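Local coordinates for protein aromatic-L-amino-acid decarboxylase (Catharanthus roseus, PDB 6EEW) that catalyses the pyridoxal 5'-phosphate-dependent decarboxylation of L-tryptophan to tryptamine and of 5-hydroxy-L-tryptophan to serotonin, working as a homodimer, at residues E72-D75 / D76-D80; E136-V139 / M140-A144; R409-S412 / R413-I416. All coordinates share one frame; numbering follows the deposited sequence.

Interaction 1 (E72-D75 / D76-D80); sequences EPLD and DIMKD
Leu-74 and Met-78 meet one turn apart at the start of helix 74-85, where Pro-73 holds the N-cap position. The tight part of this first turn is the backbone and its apolar flank. The amide N of Met-78 bonds to Leu-74 O at 2.9 Å and almost straight, with an N-H...O angle of 172°. Lys-79 N bonds to Asp-75 O at 3.0 Å. Among the side chains, Leu-74 CG lies 4.0 Å from Met-78 CG. Leu-74 CD1 also comes to 4.3 Å from Ile-77 CB. This flank faces the dimer interface: Leu-74 packs on Leu-111 of the second subunit, and Ile-77 on Ser-384 of the same subunit.

The start of the turn is looser. Pro-73 O receives two weak bonds, from Asp-76 N and Ile-77 N. Pro-73 and Asp-75 are exposed, and Lys-79 leads its amine away from the turn. Glu-72 and Asp-75 find their charged partners elsewhere. Arg-383 of the second subunit takes Glu-72, and Arg-33 takes Asp-75. The carboxylate of Asp-76 turns back to the CG-CD edge of the proline ring. Its CG is anti to its carbonyl carbon (chi1 -69°), which swings the group toward the helix start and sets OD2 3.2 Å from Pro-73 CG.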
loop_
_atom_site.group_PDB
_atom_site.type_symbol
_atom_site.label_atom_id
_atom_site.label_comp_id
_atom_site.label_asym_id
_atom_site.label_seq_id
_atom_site.Cartn_x
_atom_site.Cartn_y
_atom_site.Cartn_z
ATOM N N GLU A 72 -17.679 21.905 -9.127
ATOM C CA GLU A 72 -16.931 23.141 -8.985
ATOM C C GLU A 72 -15.910 23.258 -10.112
ATOM O O GLU A 72 -15.365 22.250 -10.570
ATOM C CB GLU A 72 -16.208 23.219 -7.634
ATOM C CG GLU A 72 -17.142 23.498 -6.461
ATOM C CD GLU A 72 -16.419 23.591 -5.125
ATOM O OE1 GLU A 72 -16.141 22.537 -4.519
ATOM O OE2 GLU A 72 -16.136 24.724 -4.674
ATOM N N PRO A 73 -15.632 24.469 -10.586
ATOM C CA PRO A 73 -14.697 24.620 -11.707
ATOM C C PRO A 73 -13.262 24.349 -11.283
ATOM O O PRO A 73 -12.861 24.605 -10.145
ATOM C CB PRO A 73 -14.892 26.078 -12.145
ATOM C CG PRO A 73 -15.444 26.773 -10.935
ATOM C CD PRO A 73 -16.231 25.750 -10.166
ATOM N N LEU A 74 -12.492 23.767 -12.203
ATOM C CA LEU A 74 -11.126 23.396 -11.852
ATOM C C LEU A 74 -10.302 24.616 -11.459
ATOM O O LEU A 74 -9.413 24.503 -10.614
ATOM C CB LEU A 74 -10.464 22.634 -13.001
ATOM C CG LEU A 74 -9.042 22.120 -12.774
ATOM C CD1 LEU A 74 -9.007 21.226 -11.571
ATOM C CD2 LEU A 74 -8.567 21.347 -13.983
ATOM N N ASP A 75 -10.608 25.790 -12.027
ATOM C CA ASP A 75 -9.883 27.010 -11.671
ATOM C C ASP A 75 -9.987 27.305 -10.182
ATOM O O ASP A 75 -8.989 27.652 -9.537
ATOM C CB ASP A 75 -10.417 28.195 -12.476
ATOM C CG ASP A 75 -10.097 28.095 -13.952
ATOM O OD1 ASP A 75 -9.317 27.196 -14.329
ATOM O OD2 ASP A 75 -10.646 28.901 -14.739
ATOM N N ASP A 76 -11.188 27.177 -9.614
ATOM C CA ASP A 76 -11.343 27.412 -8.182
ATOM C C ASP A 76 -10.522 26.415 -7.372
ATOM O O ASP A 76 -9.882 26.785 -6.379
ATOM C CB ASP A 76 -12.820 27.328 -7.793
ATOM C CG ASP A 76 -13.643 28.481 -8.345
ATOM O OD1 ASP A 76 -13.046 29.458 -8.853
ATOM O OD2 ASP A 76 -14.890 28.409 -8.269
ATOM N N ILE A 77 -10.507 25.152 -7.800
ATOM C CA ILE A 77 -9.781 24.118 -7.074
ATOM C C ILE A 77 -8.288 24.401 -7.098
ATOM O O ILE A 77 -7.599 24.290 -6.079
ATOM C CB ILE A 77 -10.092 22.735 -7.668
ATOM C CG1 ILE A 77 -11.597 22.453 -7.607
ATOM C CG2 ILE A 77 -9.278 21.666 -6.943
ATOM C CD1 ILE A 77 -11.984 21.105 -8.172
ATOM N N MET A 78 -7.755 24.725 -8.276
ATOM C CA MET A 78 -6.340 25.051 -8.388
ATOM C C MET A 78 -5.997 26.253 -7.522
ATOM O O MET A 78 -4.948 26.281 -6.860
ATOM C CB MET A 78 -5.993 25.315 -9.847
ATOM C CG MET A 78 -6.195 24.107 -10.743
ATOM S SD MET A 78 -5.032 22.780 -10.372
ATOM C CE MET A 78 -5.770 22.073 -8.909
ATOM N N LYS A 79 -6.876 27.260 -7.507
ATOM C CA LYS A 79 -6.662 28.407 -6.633
ATOM C C LYS A 79 -6.572 27.968 -5.179
ATOM O O LYS A 79 -5.672 28.390 -4.441
ATOM C CB LYS A 79 -7.790 29.419 -6.822
ATOM C CG LYS A 79 -7.544 30.748 -6.140
ATOM C CD LYS A 79 -8.761 31.660 -6.240
ATOM C CE LYS A 79 -9.961 31.095 -5.492
ATOM N NZ LYS A 79 -11.153 31.980 -5.637
ATOM N N ASP A 80 -7.485 27.090 -4.753
ATOM C CA ASP A 80 -7.485 26.633 -3.365
ATOM C C ASP A 80 -6.257 25.789 -3.051
ATOM O O ASP A 80 -5.795 25.760 -1.910
ATOM C CB ASP A 80 -8.750 25.832 -3.075
ATOM C CG ASP A 80 -10.003 26.680 -3.131
ATOM O OD1 ASP A 80 -9.869 27.917 -3.271
ATOM O OD2 ASP A 80 -11.112 26.102 -3.045
#

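Interaction 2 (E136-V139 / M140-A144); sequences EMIV and MDWLA
Ile-138 and Trp-142 run alongside each other from helix 130-146, one turn apart. The contact is a CH-pi packing within a buried helix. The branch methyl CG2 of Ile-138 sits over one face of the indole. It is 4.1 Å from the centroid of the five-membered ring, and 29° off the ring normal. Its nearest ring atom is Trp-142 NE1, at 3.7 Å. The Ile-138 torsion explains this approach: CG2 stands opposite the backbone N, which carries it toward the next turn.

The backbone fixes the spacing. Trp-142 N bonds to Ile-138 O at 2.9 Å, and Leu-143 N bonds to Val-139 O with an N-H...O angle of 170°. The indole N-H points out of the helix to Pro-64 O of the second subunit, and the ring of Trp-379 meets the indole with the two planes at about 50°. With an alanine in place of Trp-142, Ile-138 CG2 would probably lose its aromatic face, and Pro-64 O of the second subunit its indole donor.

The other side chains leave the helix in different directions. Glu-136 reaches Arg-371 and the amide of Ile-163. Asp-141 accepts from the amides of Phe-155 and Ser-156. Met-140 and Leu-143 pack on Cys-329 of strand 328-332. The bent chain of Met-140 starts close to the preceding turn, with CG 3.3 Å from Glu-136 O.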
loop_
_atom_site.group_PDB
_atom_site.type_symbol
_atom_site.label_atom_id
_atom_site.label_comp_id
_atom_site.label_asym_id
_atom_site.label_seq_id
_atom_site.Cartn_x
_atom_site.Cartn_y
_atom_site.Cartn_z
ATOM N N GLU A 136 7.750 -7.368 -13.092
ATOM C CA GLU A 136 8.171 -7.262 -11.699
ATOM C C GLU A 136 9.225 -8.303 -11.359
ATOM O O GLU A 136 10.232 -7.997 -10.705
ATOM C CB GLU A 136 6.974 -7.391 -10.769
ATOM C CG GLU A 136 7.321 -7.216 -9.296
ATOM C CD GLU A 136 6.148 -6.691 -8.481
ATOM O OE1 GLU A 136 5.219 -6.095 -9.087
ATOM O OE2 GLU A 136 6.180 -6.834 -7.233
ATOM N N MET A 137 9.014 -9.545 -11.789
ATOM C CA MET A 137 10.034 -10.560 -11.570
ATOM C C MET A 137 11.372 -10.142 -12.182
ATOM O O MET A 137 12.431 -10.231 -11.535
ATOM C CB MET A 137 9.567 -11.894 -12.142
ATOM C CG MET A 137 8.287 -12.419 -11.553
ATOM S SD MET A 137 7.672 -13.848 -12.457
ATOM C CE MET A 137 8.951 -15.065 -12.120
ATOM N N ILE A 138 11.341 -9.675 -13.433
ATOM C CA ILE A 138 12.580 -9.292 -14.111
ATOM C C ILE A 138 13.271 -8.154 -13.364
ATOM O O ILE A 138 14.494 -8.169 -13.169
ATOM C CB ILE A 138 12.302 -8.908 -15.572
ATOM C CG1 ILE A 138 11.795 -10.109 -16.367
ATOM C CG2 ILE A 138 13.546 -8.419 -16.211
ATOM C CD1 ILE A 138 11.206 -9.713 -17.710
ATOM N N VAL A 139 12.509 -7.132 -12.960
ATOM C CA VAL A 139 13.119 -5.985 -12.288
ATOM C C VAL A 139 13.712 -6.401 -10.951
ATOM O O VAL A 139 14.772 -5.905 -10.546
ATOM C CB VAL A 139 12.094 -4.852 -12.109
ATOM C CG1 VAL A 139 12.482 -3.945 -10.915
ATOM C CG2 VAL A 139 11.961 -4.053 -13.391
ATOM N N MET A 140 13.047 -7.309 -10.238
ATOM C CA MET A 140 13.600 -7.748 -8.967
ATOM C C MET A 140 14.897 -8.518 -9.167
ATOM O O MET A 140 15.828 -8.379 -8.372
ATOM C CB MET A 140 12.576 -8.581 -8.193
ATOM C CG MET A 140 11.456 -7.738 -7.598
ATOM S SD MET A 140 12.031 -6.553 -6.360
ATOM C CE MET A 140 12.297 -7.593 -4.939
ATOM N N ASP A 141 14.999 -9.294 -10.249
ATOM C CA ASP A 141 16.257 -9.984 -10.519
ATOM C C ASP A 141 17.356 -9.005 -10.974
ATOM O O ASP A 141 18.527 -9.143 -10.585
ATOM C CB ASP A 141 16.028 -11.080 -11.562
ATOM C CG ASP A 141 15.513 -12.391 -10.950
ATOM O OD1 ASP A 141 15.184 -12.422 -9.746
ATOM O OD2 ASP A 141 15.439 -13.405 -11.681
ATOM N N TRP A 142 16.998 -8.000 -11.780
ATOM C CA TRP A 142 17.938 -6.930 -12.120
ATOM C C TRP A 142 18.527 -6.308 -10.874
ATOM O O TRP A 142 19.749 -6.212 -10.710
ATOM C CB TRP A 142 17.238 -5.826 -12.910
ATOM C CG TRP A 142 17.120 -6.076 -14.345
ATOM C CD1 TRP A 142 17.219 -7.268 -14.973
ATOM C CD2 TRP A 142 16.853 -5.102 -15.350
ATOM N NE1 TRP A 142 17.034 -7.106 -16.331
ATOM C CE2 TRP A 142 16.815 -5.778 -16.587
ATOM C CE3 TRP A 142 16.660 -3.718 -15.329
ATOM C CZ2 TRP A 142 16.589 -5.122 -17.794
ATOM C CZ3 TRP A 142 16.434 -3.058 -16.529
ATOM C CH2 TRP A 142 16.405 -3.761 -17.749
ATOM N N LEU A 143 17.648 -5.843 -9.992
ATOM C CA LEU A 143 18.108 -5.149 -8.804
ATOM C C LEU A 143 18.925 -6.074 -7.923
ATOM O O LEU A 143 19.970 -5.679 -7.397
ATOM C CB LEU A 143 16.915 -4.572 -8.070
ATOM C CG LEU A 143 17.107 -3.218 -7.417
ATOM C CD1 LEU A 143 17.840 -2.312 -8.352
ATOM C CD2 LEU A 143 15.715 -2.656 -7.120
ATOM N N ALA A 144 18.490 -7.329 -7.794
ATOM C CA ALA A 144 19.242 -8.286 -7.000
ATOM C C ALA A 144 20.669 -8.419 -7.517
ATOM O O ALA A 144 21.617 -8.511 -6.725
ATOM C CB ALA A 144 18.535 -9.639 -7.018
#

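Interaction 3 (R409-S412 / R413-I416); sequences RSDS and RFEI
Asp-411 and Arg-413 form a salt bridge within a type I beta turn that runs from Asp-411 to Phe-414. The turn joins helix 375-409 to edge strand 414-416 of the four-stranded antiparallel sheet.

The ionic grip is side-on and uses two guanidinium nitrogens. Arg-413 NH2 bonds to Asp-411 OD2 at 2.8 Å, and Arg-413 NE bonds to Asp-411 OD1 at 3.1 Å. Both oxygens use their syn lone pairs. The carboxylate and guanidinium planes are only 11° apart. A bend at chi3 (-55°) turns the arginine tip back to the acid. Arg-413 NH1 has a second acid, Asp-494, in helix 479-496.

One backbone hydrogen bond closes the turn. Phe-414 N reaches Asp-411 O at 3.1 Å, from well above the carbonyl plane. Arg-413 N also bonds to Asp-411 OD1 at 2.8 Å, on its anti side, which makes an Asx turn. That oxygen therefore holds both the main chain and the side chain of one residue.

The remaining contacts are packing. The carboxylate stands nearly upright to the Phe-414 ring, with planes 81° apart, and meets it at the edge: Asp-411 CG is 3.5 Å from Phe-414 CD1. The Phe-414 side chain also packs on Phe-427, Leu-429 and Ile-489. The Arg-409 chain runs roughly perpendicular to that of Ile-416. The extended arginine, salt-bridged to Glu-405, lays its guanidinium over the isoleucine, and Ile-416 CG1 sits 3.8 Å from that plane, over its centre.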
loop_
_atom_site.group_PDB
_atom_site.type_symbol
_atom_site.label_atom_id
_atom_site.label_comp_id
_atom_site.label_asym_id
_atom_site.label_seq_id
_atom_site.Cartn_x
_atom_site.Cartn_y
_atom_site.Cartn_z
ATOM N N ARG A 409 33.689 19.665 11.544
ATOM C CA ARG A 409 34.892 19.384 12.331
ATOM C C ARG A 409 35.828 20.581 12.382
ATOM O O ARG A 409 36.619 20.702 13.325
ATOM C CB ARG A 409 35.635 18.164 11.793
ATOM C CG ARG A 409 34.872 16.858 11.948
ATOM C CD ARG A 409 35.728 15.676 11.513
ATOM N NE ARG A 409 34.997 14.414 11.542
ATOM C CZ ARG A 409 34.806 13.690 12.640
ATOM N NH1 ARG A 409 35.301 14.104 13.801
ATOM N NH2 ARG A 409 34.124 12.551 12.578
ATOM N N SER A 410 35.777 21.466 11.382
ATOM C CA SER A 410 36.633 22.648 11.411
ATOM C C SER A 410 36.200 23.649 12.470
ATOM O O SER A 410 36.949 24.592 12.747
ATOM C CB SER A 410 36.653 23.339 10.047
ATOM O OG SER A 410 37.119 22.461 9.042
ATOM N N ASP A 411 35.029 23.464 13.076
ATOM C CA ASP A 411 34.520 24.379 14.090
ATOM C C ASP A 411 34.570 23.677 15.440
ATOM O O ASP A 411 33.837 22.707 15.675
ATOM C CB ASP A 411 33.104 24.847 13.771
ATOM C CG ASP A 411 32.656 25.984 14.673
ATOM O OD1 ASP A 411 33.020 25.968 15.867
ATOM O OD2 ASP A 411 31.945 26.895 14.187
ATOM N N SER A 412 35.440 24.173 16.321
ATOM C CA SER A 412 35.692 23.548 17.611
ATOM C C SER A 412 34.523 23.698 18.571
ATOM O O SER A 412 34.553 23.091 19.649
ATOM C CB SER A 412 36.969 24.128 18.224
ATOM O OG SER A 412 36.895 25.537 18.284
ATOM N N ARG A 413 33.529 24.524 18.236
ATOM C CA ARG A 413 32.340 24.626 19.069
ATOM C C ARG A 413 31.423 23.427 18.875
ATOM O O ARG A 413 30.686 23.057 19.794
ATOM C CB ARG A 413 31.576 25.911 18.748
ATOM C CG ARG A 413 32.378 27.180 18.965
ATOM C CD ARG A 413 31.631 28.398 18.437
ATOM N NE ARG A 413 31.249 28.259 17.032
ATOM C CZ ARG A 413 30.663 29.218 16.319
ATOM N NH1 ARG A 413 30.394 30.393 16.877
ATOM N NH2 ARG A 413 30.349 29.007 15.049
ATOM N N PHE A 414 31.491 22.794 17.713
ATOM C CA PHE A 414 30.657 21.664 17.350
ATOM C C PHE A 414 31.447 20.365 17.459
ATOM O O PHE A 414 32.677 20.359 17.523
ATOM C CB PHE A 414 30.128 21.835 15.926
ATOM C CG PHE A 414 29.205 23.009 15.756
ATOM C CD1 PHE A 414 29.708 24.277 15.521
ATOM C CD2 PHE A 414 27.831 22.835 15.775
ATOM C CE1 PHE A 414 28.861 25.354 15.349
ATOM C CE2 PHE A 414 26.979 23.909 15.597
ATOM C CZ PHE A 414 27.492 25.168 15.385
ATOM N N GLU A 415 30.714 19.258 17.470
ATOM C CA GLU A 415 31.321 17.940 17.516
ATOM C C GLU A 415 30.453 16.992 16.715
ATOM O O GLU A 415 29.223 17.113 16.719
ATOM C CB GLU A 415 31.471 17.453 18.964
ATOM C CG GLU A 415 30.219 16.836 19.577
ATOM C CD GLU A 415 30.478 16.256 20.961
ATOM O OE1 GLU A 415 31.518 16.592 21.572
ATOM O OE2 GLU A 415 29.653 15.456 21.440
ATOM N N ILE A 416 31.104 16.057 16.031
ATOM C CA ILE A 416 30.408 14.961 15.372
ATOM C C ILE A 416 30.176 13.870 16.411
ATOM O O ILE A 416 31.131 13.337 16.985
ATOM C CB ILE A 416 31.210 14.429 14.175
ATOM C CG1 ILE A 416 31.596 15.569 13.227
ATOM C CG2 ILE A 416 30.390 13.398 13.423
ATOM C CD1 ILE A 416 30.414 16.240 12.553
#

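In the fold
All three contacts are local, and they lie far apart: their centres are 42 to 50 Å from one another. Interaction 2 is the core contact, with every touching residue buried. Interaction 1 is partly buried, and interaction 3 is at the surface. Interactions 1 and 2 each lie within one helix and both touch the second subunit. Interaction 3 joins a helix to a strand and meets no other chain. Helix 375-409 recurs: it packs against 136-144, its second-subunit copy meets 72-80, and its end leads into 409-416. Interaction 1 mixes apolar packing with acidic groups, interaction 2 rests on a methyl over an indole, and interaction 3 is led by a salt bridge.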